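Local atomic coordinates of succinylglutamate desuccinylase (Vibrio parahaemolyticus, PDB entry 2BCO), a protein that probably hydrolyses N2-succinylglutamate to succinate and glutamate with the help of a bound zinc ion, the last step of arginine breakdown by the AST pathway. Residues L108-N113 with E122-L127; I57-I62 with R149-L154; Q26-G31 with D79-F84; L42-E47 with Q85-R90. All blocks are in the same frame, centred on the assembly; numbering follows the deposited sequence.

Contact 1. Residues L108-N113 with E122-L127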
# COMPACT_ATOMS: atom_id res chain seq x y z
N LEU A 108 -7.12 -2.31 -16.34
CA LEU A 108 -7.52 -2.56 -17.72
C LEU A 108 -8.92 -3.15 -17.74
O LEU A 108 -9.82 -2.60 -18.37
CB LEU A 108 -6.53 -3.50 -18.39
CG LEU A 108 -5.10 -2.95 -18.45
CD1 LEU A 108 -4.21 -3.97 -19.14
CD2 LEU A 108 -5.06 -1.62 -19.20
N GLU A 109 -9.11 -4.26 -17.05
CA GLU A 109 -10.42 -4.87 -17.00
C GLU A 109 -11.06 -4.73 -15.62
O GLU A 109 -12.21 -4.31 -15.52
CB GLU A 109 -10.33 -6.33 -17.43
CG GLU A 109 -9.87 -6.46 -18.88
CD GLU A 109 -9.66 -7.89 -19.35
OE1 GLU A 109 -9.31 -8.07 -20.53
OE2 GLU A 109 -9.84 -8.83 -18.54
N GLU A 110 -10.32 -5.03 -14.56
CA GLU A 110 -10.88 -4.93 -13.21
C GLU A 110 -9.83 -4.47 -12.18
O GLU A 110 -8.64 -4.71 -12.36
CB GLU A 110 -11.44 -6.29 -12.79
CG GLU A 110 -12.66 -6.20 -11.91
CD GLU A 110 -12.99 -7.53 -11.26
OE1 GLU A 110 -12.87 -8.56 -11.96
OE2 GLU A 110 -13.38 -7.55 -10.07
N ASN A 111 -10.27 -3.80 -11.13
CA ASN A 111 -9.40 -3.30 -10.06
C ASN A 111 -8.57 -4.46 -9.50
O ASN A 111 -9.10 -5.35 -8.85
CB ASN A 111 -10.24 -2.69 -8.94
CG ASN A 111 -9.40 -2.02 -7.84
OD1 ASN A 111 -8.20 -2.25 -7.71
ND2 ASN A 111 -10.05 -1.21 -7.03
N LEU A 112 -7.27 -4.44 -9.75
CA LEU A 112 -6.40 -5.51 -9.29
C LEU A 112 -6.45 -5.70 -7.76
O LEU A 112 -6.32 -6.82 -7.25
CB LEU A 112 -4.96 -5.21 -9.72
CG LEU A 112 -3.96 -6.35 -9.95
CD1 LEU A 112 -2.56 -5.77 -10.10
CD2 LEU A 112 -3.99 -7.33 -8.81
N ASN A 113 -6.66 -4.62 -7.02
CA ASN A 113 -6.66 -4.71 -5.57
C ASN A 113 -7.96 -5.16 -4.90
O ASN A 113 -8.19 -4.86 -3.73
CB ASN A 113 -6.17 -3.39 -4.98
CG ASN A 113 -5.26 -3.59 -3.80
OD1 ASN A 113 -4.53 -4.58 -3.73
ND2 ASN A 113 -5.29 -2.66 -2.87
N GLU A 122 -14.45 -13.44 -12.00
CA GLU A 122 -14.52 -13.77 -13.42
C GLU A 122 -13.10 -13.68 -13.96
O GLU A 122 -12.26 -12.97 -13.41
CB GLU A 122 -15.43 -12.77 -14.15
CG GLU A 122 -16.89 -12.81 -13.71
CD GLU A 122 -17.54 -14.16 -14.01
OE1 GLU A 122 -17.61 -14.54 -15.19
OE2 GLU A 122 -17.99 -14.82 -13.05
N PRO A 123 -12.80 -14.41 -15.05
CA PRO A 123 -11.44 -14.35 -15.60
C PRO A 123 -11.15 -12.96 -16.17
O PRO A 123 -11.91 -12.47 -17.00
CB PRO A 123 -11.46 -15.42 -16.70
CG PRO A 123 -12.59 -16.33 -16.29
CD PRO A 123 -13.63 -15.38 -15.79
N THR A 124 -10.06 -12.33 -15.73
CA THR A 124 -9.66 -11.00 -16.23
C THR A 124 -8.14 -10.93 -16.28
O THR A 124 -7.47 -11.77 -15.71
CB THR A 124 -10.16 -9.84 -15.31
OG1 THR A 124 -9.57 -9.95 -14.01
CG2 THR A 124 -11.69 -9.86 -15.20
N LYS A 125 -7.60 -9.94 -16.98
CA LYS A 125 -6.15 -9.80 -17.03
C LYS A 125 -5.62 -9.64 -15.60
O LYS A 125 -4.60 -10.21 -15.24
CB LYS A 125 -5.73 -8.57 -17.85
CG LYS A 125 -6.02 -8.66 -19.32
CD LYS A 125 -5.38 -7.48 -20.07
CE LYS A 125 -5.75 -7.49 -21.55
NZ LYS A 125 -5.41 -8.79 -22.20
N GLU A 126 -6.33 -8.86 -14.79
CA GLU A 126 -5.90 -8.64 -13.42
C GLU A 126 -5.98 -9.89 -12.53
O GLU A 126 -5.18 -10.05 -11.60
CB GLU A 126 -6.70 -7.48 -12.82
CG GLU A 126 -6.31 -6.09 -13.34
CD GLU A 126 -6.87 -5.75 -14.73
OE1 GLU A 126 -7.91 -6.31 -15.13
OE2 GLU A 126 -6.28 -4.88 -15.42
N LEU A 127 -6.92 -10.79 -12.82
CA LEU A 127 -7.05 -12.00 -12.02
C LEU A 127 -5.78 -12.83 -12.14
O LEU A 127 -5.20 -13.28 -11.13
CB LEU A 127 -8.25 -12.84 -12.49
CG LEU A 127 -9.09 -13.56 -11.42
CD1 LEU A 127 -9.72 -14.82 -12.02
CD2 LEU A 127 -8.24 -13.93 -10.23
O HOH W 1 -11.53 -10.74 -12.20
O HOH W 2 -14.87 -10.71 -10.36

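Contact 2. Residues I57-I62 with R149-L154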
# COMPACT_ATOMS: atom_id res chain seq x y z
N ILE A 57 8.64 -6.80 1.28
CA ILE A 57 8.08 -6.80 -0.06
C ILE A 57 7.70 -5.35 -0.27
O ILE A 57 6.97 -4.78 0.54
CB ILE A 57 6.81 -7.65 -0.18
CG1 ILE A 57 7.13 -9.13 0.00
CG2 ILE A 57 6.15 -7.41 -1.54
CD1 ILE A 57 5.90 -10.03 -0.05
N ILE A 58 8.20 -4.73 -1.32
CA ILE A 58 7.87 -3.35 -1.59
C ILE A 58 7.21 -3.33 -2.96
O ILE A 58 7.88 -3.40 -3.98
CB ILE A 58 9.13 -2.47 -1.59
CG1 ILE A 58 9.87 -2.61 -0.25
CG2 ILE A 58 8.76 -1.01 -1.84
CD1 ILE A 58 11.29 -2.07 -0.25
N SER A 59 5.88 -3.25 -2.98
CA SER A 59 5.18 -3.24 -4.26
C SER A 59 4.60 -1.88 -4.60
O SER A 59 4.26 -1.08 -3.73
CB SER A 59 4.08 -4.31 -4.27
OG SER A 59 3.12 -4.12 -3.25
N CYS A 60 4.51 -1.62 -5.89
CA CYS A 60 3.94 -0.38 -6.37
C CYS A 60 3.24 -0.70 -7.68
O CYS A 60 3.46 -1.75 -8.28
CB CYS A 60 5.04 0.66 -6.60
SG CYS A 60 6.24 0.18 -7.81
N GLY A 61 2.38 0.22 -8.12
CA GLY A 61 1.69 0.01 -9.37
C GLY A 61 0.56 -1.01 -9.41
O GLY A 61 0.21 -1.44 -10.51
N ILE A 62 0.00 -1.41 -8.27
CA ILE A 62 -1.13 -2.34 -8.27
C ILE A 62 -2.17 -1.67 -9.17
O ILE A 62 -2.92 -2.33 -9.90
CB ILE A 62 -1.70 -2.55 -6.84
CG1 ILE A 62 -0.86 -3.59 -6.10
CG2 ILE A 62 -3.17 -3.01 -6.89
CD1 ILE A 62 -0.81 -4.96 -6.80
N ARG A 149 8.80 -10.63 8.51
CA ARG A 149 8.02 -10.23 7.34
C ARG A 149 7.36 -8.85 7.30
O ARG A 149 6.64 -8.44 8.22
CB ARG A 149 6.98 -11.31 7.07
CG ARG A 149 7.58 -12.68 6.87
CD ARG A 149 6.52 -13.74 6.93
NE ARG A 149 7.07 -15.10 6.97
CZ ARG A 149 6.35 -16.17 7.26
NH1 ARG A 149 5.06 -16.04 7.54
NH2 ARG A 149 6.91 -17.38 7.27
N TRP A 150 7.59 -8.16 6.18
CA TRP A 150 7.03 -6.83 5.93
C TRP A 150 6.48 -6.75 4.52
O TRP A 150 7.04 -7.33 3.59
CB TRP A 150 8.10 -5.74 6.06
CG TRP A 150 8.62 -5.48 7.44
CD1 TRP A 150 9.35 -6.34 8.21
CD2 TRP A 150 8.53 -4.25 8.17
NE1 TRP A 150 9.73 -5.71 9.37
CE2 TRP A 150 9.25 -4.43 9.37
CE3 TRP A 150 7.94 -3.01 7.90
CZ2 TRP A 150 9.36 -3.41 10.33
CZ3 TRP A 150 8.06 -2.00 8.86
CH2 TRP A 150 8.78 -2.20 10.05
N HIS A 151 5.40 -6.01 4.35
CA HIS A 151 4.83 -5.80 3.03
C HIS A 151 4.28 -4.39 2.97
O HIS A 151 3.29 -4.06 3.62
CB HIS A 151 3.71 -6.79 2.71
CG HIS A 151 3.20 -6.66 1.31
ND1 HIS A 151 2.25 -7.51 0.77
CD2 HIS A 151 3.52 -5.79 0.32
CE1 HIS A 151 2.00 -7.15 -0.48
NE2 HIS A 151 2.76 -6.12 -0.78
N LEU A 152 4.95 -3.56 2.19
CA LEU A 152 4.55 -2.18 2.01
C LEU A 152 4.05 -2.03 0.57
O LEU A 152 4.84 -2.06 -0.38
CB LEU A 152 5.74 -1.25 2.27
CG LEU A 152 6.15 -0.91 3.71
CD1 LEU A 152 6.01 -2.10 4.63
CD2 LEU A 152 7.58 -0.44 3.70
N ASP A 153 2.74 -1.90 0.42
CA ASP A 153 2.12 -1.73 -0.90
C ASP A 153 1.90 -0.23 -1.13
O ASP A 153 1.06 0.39 -0.49
CB ASP A 153 0.77 -2.45 -0.95
CG ASP A 153 0.20 -2.48 -2.35
OD1 ASP A 153 -1.02 -2.70 -2.52
OD2 ASP A 153 0.99 -2.29 -3.29
N LEU A 154 2.64 0.33 -2.09
CA LEU A 154 2.58 1.77 -2.36
C LEU A 154 1.58 2.26 -3.41
O LEU A 154 1.66 1.90 -4.59
CB LEU A 154 3.98 2.25 -2.72
CG LEU A 154 5.09 1.61 -1.87
CD1 LEU A 154 6.45 2.22 -2.25
CD2 LEU A 154 4.79 1.84 -0.37
O HOH W 3 2.39 2.71 -7.09
O HOH W 4 0.88 -0.67 -5.51

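Contact 3. Residues Q26-G31 with D79-F84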
# COMPACT_ATOMS: atom_id res chain seq x y z
N GLN A 26 22.76 -10.99 -10.40
CA GLN A 26 23.97 -10.18 -10.39
C GLN A 26 24.46 -9.91 -8.97
O GLN A 26 23.68 -9.59 -8.08
CB GLN A 26 23.72 -8.85 -11.08
CG GLN A 26 24.88 -7.88 -11.01
CD GLN A 26 24.52 -6.53 -11.59
OE1 GLN A 26 24.06 -6.44 -12.73
NE2 GLN A 26 24.72 -5.48 -10.81
N VAL A 27 25.77 -10.04 -8.77
CA VAL A 27 26.36 -9.80 -7.47
C VAL A 27 27.15 -8.50 -7.53
O VAL A 27 28.05 -8.34 -8.36
CB VAL A 27 27.30 -10.94 -7.05
CG1 VAL A 27 27.92 -10.64 -5.69
CG2 VAL A 27 26.52 -12.26 -7.00
N LEU A 28 26.81 -7.56 -6.65
CA LEU A 28 27.49 -6.27 -6.62
C LEU A 28 28.81 -6.33 -5.88
O LEU A 28 29.08 -7.27 -5.13
CB LEU A 28 26.59 -5.22 -5.98
CG LEU A 28 25.27 -4.91 -6.69
CD1 LEU A 28 24.46 -3.94 -5.84
CD2 LEU A 28 25.53 -4.33 -8.07
N SER A 29 29.63 -5.30 -6.09
CA SER A 29 30.94 -5.21 -5.46
C SER A 29 30.86 -5.28 -3.94
O SER A 29 31.76 -5.85 -3.31
CB SER A 29 31.62 -3.90 -5.87
OG SER A 29 32.85 -3.73 -5.18
N ASN A 30 29.81 -4.73 -3.35
CA ASN A 30 29.66 -4.74 -1.90
C ASN A 30 29.00 -6.02 -1.38
O ASN A 30 28.69 -6.11 -0.19
CB ASN A 30 28.85 -3.54 -1.44
CG ASN A 30 27.45 -3.50 -2.03
OD1 ASN A 30 26.99 -4.49 -2.60
ND2 ASN A 30 26.78 -2.37 -1.89
N GLY A 31 28.78 -6.99 -2.25
CA GLY A 31 28.17 -8.23 -1.82
C GLY A 31 26.67 -8.31 -2.00
O GLY A 31 26.11 -9.40 -1.93
N ASP A 79 20.17 3.45 -6.82
CA ASP A 79 21.16 3.73 -5.77
C ASP A 79 21.74 2.45 -5.18
O ASP A 79 22.91 2.42 -4.80
CB ASP A 79 20.55 4.60 -4.67
CG ASP A 79 20.27 6.03 -5.14
OD1 ASP A 79 20.81 6.42 -6.20
OD2 ASP A 79 19.53 6.76 -4.45
N ILE A 80 20.93 1.40 -5.10
CA ILE A 80 21.41 0.13 -4.57
C ILE A 80 22.43 -0.46 -5.56
O ILE A 80 23.44 -1.03 -5.15
CB ILE A 80 20.26 -0.88 -4.39
CG1 ILE A 80 19.33 -0.43 -3.26
CG2 ILE A 80 20.82 -2.28 -4.12
CD1 ILE A 80 18.12 -1.30 -3.09
N GLU A 81 22.15 -0.32 -6.85
CA GLU A 81 23.03 -0.86 -7.88
C GLU A 81 24.35 -0.11 -7.97
O GLU A 81 25.35 -0.68 -8.40
CB GLU A 81 22.34 -0.84 -9.24
CG GLU A 81 22.48 -2.14 -10.01
CD GLU A 81 21.86 -2.08 -11.39
OE1 GLU A 81 21.64 -3.17 -11.98
OE2 GLU A 81 21.60 -0.96 -11.89
N SER A 82 24.36 1.15 -7.57
CA SER A 82 25.57 1.96 -7.60
C SER A 82 26.30 1.93 -6.25
O SER A 82 27.33 2.58 -6.09
CB SER A 82 25.25 3.41 -7.97
OG SER A 82 24.47 4.04 -6.96
N GLY A 83 25.75 1.18 -5.30
CA GLY A 83 26.37 1.08 -3.98
C GLY A 83 26.06 2.26 -3.08
O GLY A 83 26.40 2.24 -1.90
N PHE A 84 25.41 3.28 -3.62
CA PHE A 84 25.06 4.46 -2.84
C PHE A 84 24.07 4.15 -1.72
O PHE A 84 24.12 4.75 -0.64
CB PHE A 84 24.48 5.53 -3.77
CG PHE A 84 24.03 6.77 -3.05
CD1 PHE A 84 22.71 6.90 -2.63
CD2 PHE A 84 24.92 7.81 -2.79
CE1 PHE A 84 22.28 8.05 -1.94
CE2 PHE A 84 24.51 8.96 -2.11
CZ PHE A 84 23.19 9.08 -1.68
O HOH W 5 24.16 -1.48 -2.35

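Contact 4. Residues L42-E47 with Q85-R90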
# COMPACT_ATOMS: atom_id res chain seq x y z
N LEU A 42 11.97 -7.75 -8.80
CA LEU A 42 13.40 -7.70 -8.49
C LEU A 42 13.64 -8.02 -7.03
O LEU A 42 13.11 -7.35 -6.15
CB LEU A 42 13.94 -6.29 -8.79
CG LEU A 42 15.41 -6.05 -9.18
CD1 LEU A 42 15.89 -4.74 -8.54
CD2 LEU A 42 16.30 -7.20 -8.74
N GLU A 43 14.43 -9.05 -6.76
CA GLU A 43 14.75 -9.38 -5.38
C GLU A 43 16.13 -8.83 -5.05
O GLU A 43 17.03 -8.85 -5.89
CB GLU A 43 14.75 -10.89 -5.15
CG GLU A 43 14.83 -11.25 -3.67
CD GLU A 43 14.66 -12.73 -3.43
OE1 GLU A 43 13.66 -13.31 -3.91
OE2 GLU A 43 15.53 -13.32 -2.75
N VAL A 44 16.29 -8.31 -3.84
CA VAL A 44 17.57 -7.76 -3.41
C VAL A 44 17.92 -8.46 -2.10
O VAL A 44 17.18 -8.36 -1.12
CB VAL A 44 17.48 -6.23 -3.22
CG1 VAL A 44 18.84 -5.66 -2.87
CG2 VAL A 44 16.97 -5.58 -4.49
N ILE A 45 19.03 -9.18 -2.10
CA ILE A 45 19.48 -9.90 -0.92
C ILE A 45 20.75 -9.26 -0.36
O ILE A 45 21.66 -8.92 -1.11
CB ILE A 45 19.78 -11.38 -1.28
CG1 ILE A 45 18.52 -12.04 -1.84
CG2 ILE A 45 20.29 -12.13 -0.04
CD1 ILE A 45 18.72 -13.48 -2.28
N PRO A 46 20.81 -9.07 0.97
CA PRO A 46 21.97 -8.47 1.62
C PRO A 46 23.20 -9.38 1.58
O PRO A 46 23.08 -10.59 1.44
CB PRO A 46 21.49 -8.26 3.06
CG PRO A 46 20.00 -8.20 2.93
CD PRO A 46 19.72 -9.29 1.93
N GLU A 47 24.37 -8.78 1.71
CA GLU A 47 25.62 -9.54 1.69
C GLU A 47 25.70 -10.50 2.87
O GLU A 47 26.14 -11.64 2.72
CB GLU A 47 26.81 -8.58 1.73
CG GLU A 47 28.16 -9.28 1.84
CD GLU A 47 29.28 -8.30 2.09
OE1 GLU A 47 29.20 -7.54 3.08
OE2 GLU A 47 30.26 -8.30 1.31
N GLN A 85 23.17 3.21 -1.98
CA GLN A 85 22.19 2.81 -0.98
C GLN A 85 22.67 1.55 -0.29
O GLN A 85 22.95 0.53 -0.93
CB GLN A 85 20.82 2.56 -1.63
CG GLN A 85 19.76 1.99 -0.68
CD GLN A 85 19.51 2.87 0.52
OE1 GLN A 85 19.19 4.05 0.39
NE2 GLN A 85 19.66 2.30 1.72
N LYS A 86 22.80 1.62 1.03
CA LYS A 86 23.25 0.48 1.81
C LYS A 86 22.08 -0.51 1.94
O LYS A 86 20.96 -0.12 2.29
CB LYS A 86 23.72 0.95 3.19
CG LYS A 86 24.13 -0.16 4.14
CD LYS A 86 24.41 0.40 5.53
CE LYS A 86 24.43 -0.68 6.59
NZ LYS A 86 25.57 -1.62 6.43
N VAL A 87 22.34 -1.78 1.65
CA VAL A 87 21.29 -2.79 1.74
C VAL A 87 21.53 -3.72 2.92
O VAL A 87 22.58 -4.36 3.01
CB VAL A 87 21.20 -3.61 0.45
CG1 VAL A 87 20.11 -4.63 0.57
CG2 VAL A 87 20.93 -2.69 -0.72
N ASP A 88 20.55 -3.79 3.81
CA ASP A 88 20.67 -4.63 4.99
C ASP A 88 19.49 -5.59 5.13
O ASP A 88 19.56 -6.57 5.86
CB ASP A 88 20.77 -3.75 6.23
CG ASP A 88 21.41 -4.46 7.39
OD1 ASP A 88 22.66 -4.55 7.41
OD2 ASP A 88 20.67 -4.93 8.28
N ALA A 89 18.40 -5.30 4.44
CA ALA A 89 17.23 -6.15 4.51
C ALA A 89 16.99 -6.82 3.16
O ALA A 89 17.34 -6.27 2.12
CB ALA A 89 16.01 -5.33 4.90
N ARG A 90 16.43 -8.02 3.19
CA ARG A 90 16.12 -8.74 1.96
C ARG A 90 14.84 -8.09 1.45
O ARG A 90 13.89 -7.92 2.21
CB ARG A 90 15.91 -10.23 2.28
CG ARG A 90 15.50 -11.08 1.09
CD ARG A 90 15.78 -12.55 1.35
NE ARG A 90 15.16 -13.42 0.35
CZ ARG A 90 13.97 -13.98 0.49
NH1 ARG A 90 13.25 -13.77 1.59
NH2 ARG A 90 13.49 -14.77 -0.46
O HOH W 6 24.66 -5.99 2.26

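Contact 1. Residues L108-N113 with E122-L127
E126 reaches from the first turn of helix 125-141 into the loop 108-113, where its carboxylate meets three consecutive backbone N-H groups. At the root of the side chain, E126 CB lies near E110 O and 4.1 Å from L112 CG. The next atom, E126 CG, comes to 4.0 Å from L112 CB, so the aliphatic part of the glutamate leans on the leucine. Beyond CG the chain bends (chi2 78°) and carries the carboxylate toward L108, E109 and E110. E126 OE1 accepts from E110 N at 2.8 Å, a donor 63° out of the carboxylate plane. E109 N reaches E126 OE1 at 3.1 Å, from the same face but nearer the plane, on the syn side. E126 OE2 takes L108 N at 2.9 Å and also accepts from H97 NE2. With both oxygens held, the group can hardly rotate, and so many N-H donors would be expected to stabilise its charge. The loop so tethered belongs to the catalytic domain: N111 OD1, which also closes an Asx turn on N113 N, is hydrogen-bonded to NE2 of the zinc ligand H63, a second-shell role, while L112 packs on helix 125-141. At the helix start T124 is the N-cap residue, its OG1 accepting from L127 N at 3.0 Å. From the loop, E109 bonds back through OE2, which receives K125 N at 2.9 Å from above its carboxylate plane, while E109 OE1 lies beside the K125 methylenes. One water donates to E110 OE1 at 2.6 Å and to E122 O, and accepts from T124 OG1.

Contact 2. Residues I57-I62 with R149-L154
I57 and S59 of one strand alternate with W150, L152 and L154 of the other in a ladder of four backbone hydrogen bonds between parallel strands, whose axes lie 12° apart. I57 N donates to W150 O and I57 O accepts from L152 N, both at 2.9 Å; S59 N then binds L152 O, and L154 N closes on S59 O at 2.7 Å. The polar side chains form a relay on the face that carries I57, S59, H151 and D153. S59 OG stands between its own backbone N and carbonyl carbon (chi1 60°), a position from which it meets both partners on the neighbouring strand. H151 NE2 donates to S59 OG at 3.2 Å, with OG in the imidazole plane, and S59 OG donates to D153 OD2 at 2.8 Å from above the carboxylate plane. The relay has outer ends: H151 ND1 bonds to S207 OG, and D153 OD1 to NE2 of H155. These bonds fix how the imidazole and the carboxylate are turned. Apolar contacts fill in around them. I57 CG2 lies over one face of the H151 ring, 3.9 Å from its centroid, as a CH-pi contact, and on the other side of the sheet I58 CG2 meets L154 CD1 at 4.0 Å. A water links G61 N to L154 O where the strands part. Such a buried parallel pair, in which the loop after the first strand supplies H63 and E66 of an HxxE motif and the second strand supplies H155 to zinc, is characteristic of the zinc-exopeptidase-like catalytic domain of the AspA/AstE family.

Contact 3. Residues Q26-G31 with D79-F84
I80 O, in the last turn of helix 68-81, is approached from several sides: a water donates to it at 2.9 Å, G83 N reaches it weakly at 3.2 Å, and L28 CD1 abuts it at 3.2 Å. The same water accepts from N30 ND2 at 2.8 Å and so bridges the two segments. N30 can present its amide there because CG stands over its own backbone (chi1 60°), while OD1 of the same amide accepts from V32 N. L28 opens a type I beta turn closed by G31 N on L28 O, and its isobutyl group is the main apolar element. One methyl, L28 CD1, also approaches I80 CG2 at 4.4 Å; the other, L28 CD2, lies 3.7 Å from E81 O. At the strand end, the Q26 amide and the E81 carboxylate have nearly parallel planes but are not bonded to each other; the E81 carboxylate accepts from L5 N near the chain start. G83, beyond the helix, is the first residue to leave helical backbone angles, with positive phi, and its CA lies near N30 ND2. With no direct polar bond between the segments, the turn is held to the helix end by one leucine and a water-mediated link, consistent with a modest surface contact.

Contact 4. Residues L42-E47 with Q85-R90
R90 holds its side chain straight, with CG opposite the backbone N (chi1 177°) and the chain extended as far as NE; E43 is likewise stretched out (chi1 -170°), and the two ends meet in a salt bridge. R90 NE donates to E43 OE2 at 3.1 Å, and R90 NH2 adds a weak bond to the same oxygen. The guanidinium and carboxylate planes stand 89° apart, and NE comes to OE2 from above the carboxylate plane. Both charges have further partners: Y37 OH bonds to E43 OE1, and R90 NH1 reaches N55 OD1 and F140 O. Apolar packing adds to this. P46 CG lies 3.3 Å from A89 C and 3.4 Å from D88 O, the ring wedged against the backbone of the 85-90 loop, and V44 CG1 touches V87 CG1 at 3.8 Å. Separately, V44 O receives a CA-H...O contact from R90 CA at 3.3 Å. A water donates to V87 O at 2.7 Å and accepts from E47 N. Strand 41-45 is thereby joined to the approach of strand 90-95, its antiparallel partner, with strand 33-38 on its other edge, while V87 packs against I80 of helix 68-81 and I245 of helix 235-245.

How the contacts relate
Contact 2 is the fully buried one, a ladder of backbone bonds and a polar relay close to the zinc site. Contact 1 touches it, as L112 and N113 pack on I62, but is only partly buried and relies on carboxylates gripping backbone N-H groups. Contacts 3 and 4 lie away from the metal and touch each other: I80 packs on Q85, and D79 O is probably hydrogen-bonded to Q85 N. They differ in chemistry, since contact 4 is buried and ties its segments by a salt bridge and proline packing, whereas contact 3, at the surface, depends on a leucine and a water. Contacts 2, 3 and 4 all reach the same sheet.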